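PDB 6XYB: paraflagellar rod component from Trypanosoma cruzi, which is of unknown function but is specific to kinetoplastids, and probably binds metal ions. Local coordinates for residues 29-32 with 33-36. Residues are numbered along the deposited sequence; the frame is centred on the assembly and turned at random.
Sequences TVKL and LEQR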
loop_
_atom_site.group_PDB
_atom_site.type_symbol
_atom_site.label_atom_id
_atom_site.label_comp_id
_atom_site.label_asym_id
_atom_site.label_seq_id
_atom_site.Cartn_x
_atom_site.Cartn_y
_atom_site.Cartn_z
ATOM N N THR C 29 -8.294 5.151 23.194
ATOM C CA THR C 29 -8.177 5.353 21.745
ATOM C C THR C 29 -9.286 4.564 21.022
ATOM O O THR C 29 -9.890 5.077 20.042
ATOM C CB THR C 29 -6.802 4.883 21.278
ATOM O OG1 THR C 29 -5.829 5.719 21.890
ATOM C CG2 THR C 29 -6.677 4.930 19.778
ATOM N N VAL C 30 -9.540 3.354 21.518
ATOM C CA VAL C 30 -10.591 2.474 20.971
ATOM C C VAL C 30 -11.917 3.247 21.091
ATOM O O VAL C 30 -12.721 3.258 20.160
ATOM C CB VAL C 30 -10.557 1.123 21.694
ATOM C CG1 VAL C 30 -11.726 0.254 21.248
ATOM C CG2 VAL C 30 -9.207 0.393 21.481
ATOM N N LYS C 31 -12.176 3.778 22.274
ATOM C CA LYS C 31 -13.441 4.504 22.575
ATOM C C LYS C 31 -13.574 5.728 21.659
ATOM O O LYS C 31 -14.656 5.972 21.152
ATOM C CB LYS C 31 -13.527 4.889 24.050
ATOM C CG LYS C 31 -13.797 3.715 24.982
ATOM C CD LYS C 31 -14.954 2.778 24.595
ATOM C CE LYS C 31 -15.101 1.592 25.524
ATOM N NZ LYS C 31 -14.854 1.989 26.921
ATOM N N LEU C 32 -12.472 6.432 21.367
ATOM C CA LEU C 32 -12.543 7.596 20.474
ATOM C C LEU C 32 -12.924 7.093 19.073
ATOM O O LEU C 32 -13.752 7.703 18.398
ATOM C CB LEU C 32 -11.172 8.280 20.474
ATOM C CG LEU C 32 -11.009 9.521 19.611
ATOM C CD1 LEU C 32 -10.009 10.473 20.264
ATOM C CD2 LEU C 32 -10.566 9.186 18.198
ATOM N N LEU C 33 -12.307 6.020 18.616
ATOM C CA LEU C 33 -12.663 5.472 17.287
ATOM C C LEU C 33 -14.094 4.934 17.226
ATOM O O LEU C 33 -14.746 5.116 16.176
ATOM C CB LEU C 33 -11.694 4.396 16.861
ATOM C CG LEU C 33 -10.285 4.881 16.575
ATOM C CD1 LEU C 33 -9.441 3.692 16.229
ATOM C CD2 LEU C 33 -10.303 5.883 15.448
ATOM N N GLU C 34 -14.579 4.343 18.310
ATOM C CA GLU C 34 -15.978 3.863 18.439
ATOM C C GLU C 34 -16.910 5.001 18.036
ATOM O O GLU C 34 -17.860 4.739 17.318
ATOM C CB GLU C 34 -16.270 3.408 19.867
ATOM C CG GLU C 34 -16.753 1.997 19.967
ATOM C CD GLU C 34 -16.621 1.528 21.404
ATOM O OE1 GLU C 34 -17.003 2.310 22.362
ATOM O OE2 GLU C 34 -16.090 0.435 21.556
ATOM N N GLN C 35 -16.656 6.218 18.528
ATOM C CA GLN C 35 -17.536 7.394 18.334
ATOM C C GLN C 35 -17.373 7.934 16.912
ATOM O O GLN C 35 -18.357 8.403 16.352
ATOM C CB GLN C 35 -17.206 8.468 19.370
ATOM C CG GLN C 35 -17.353 7.988 20.812
ATOM C CD GLN C 35 -16.577 8.820 21.808
ATOM O OE1 GLN C 35 -15.751 9.663 21.448
ATOM N NE2 GLN C 35 -16.838 8.587 23.089
ATOM N N ARG C 36 -16.154 7.910 16.368
ATOM C CA ARG C 36 -15.825 8.567 15.064
ATOM C C ARG C 36 -16.297 7.727 13.868
ATOM O O ARG C 36 -16.709 8.314 12.860
ATOM C CB ARG C 36 -14.331 8.877 14.936
ATOM C CG ARG C 36 -13.794 9.722 16.076
ATOM C CD ARG C 36 -13.863 11.211 15.874
ATOM N NE ARG C 36 -12.885 11.842 16.744
ATOM C CZ ARG C 36 -12.547 13.124 16.696
ATOM N NH1 ARG C 36 -13.110 13.921 15.800
ATOM N NH2 ARG C 36 -11.644 13.607 17.540
#
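Leu33 lays its side chain along the preceding turn of helix 27-36, its CG 3.5 Å from the carbonyl oxygen of Thr29, the same oxygen that accepts the hydrogen bond from Leu33 N at 3.0 Å. CG lies anti to the carbonyl carbon of its own residue (chi1 -67°), which lays the branch beside the backbone N and close to that oxygen. One residue on, Glu34 N donates to Val30 O over 2.8 Å. This is the i to i+4 bonding of an alpha helix, firm here on the buried face, where Val30 and Leu33 both pack on Met20 of strand 17-21 and Leu33 also meets Leu88 of helix 74-90. The short helix thus lies on one face of the antiparallel sheet, with the longer helix alongside. The bonding slackens at Gln35 N, which is shared between Lys31 O and Leu32 O, both bonds weak at 3.3 Å, whereas Arg36 N still donates to Leu32 O.

At the edge of the packed face, Lys31 and Glu34 run side by side in the same direction. Aliphatic CD of the lysine, rather than its ammonium, meets Glu34 OE1 at 3.1 Å, while NZ stays 5.1 Å from that oxygen, so any attraction of the charges is probably modest. The carboxylate is anchored elsewhere, with OE2 accepting a hydrogen bond from Phe54 N. On the more open side, the side chains of Leu32 and Arg36 slant across each other, and Leu32 CD2 meets the rim of the guanidinium roughly level with it, 3.8 Å from NE. Arg36 CG rests against Leu32 O, and the chain bends at chi2 (-90°) before reaching outward, where NH1 donates to Ser2 O of the second subunit. Exposed Gln35 merely lays CG against Lys31 O at 3.4 Å.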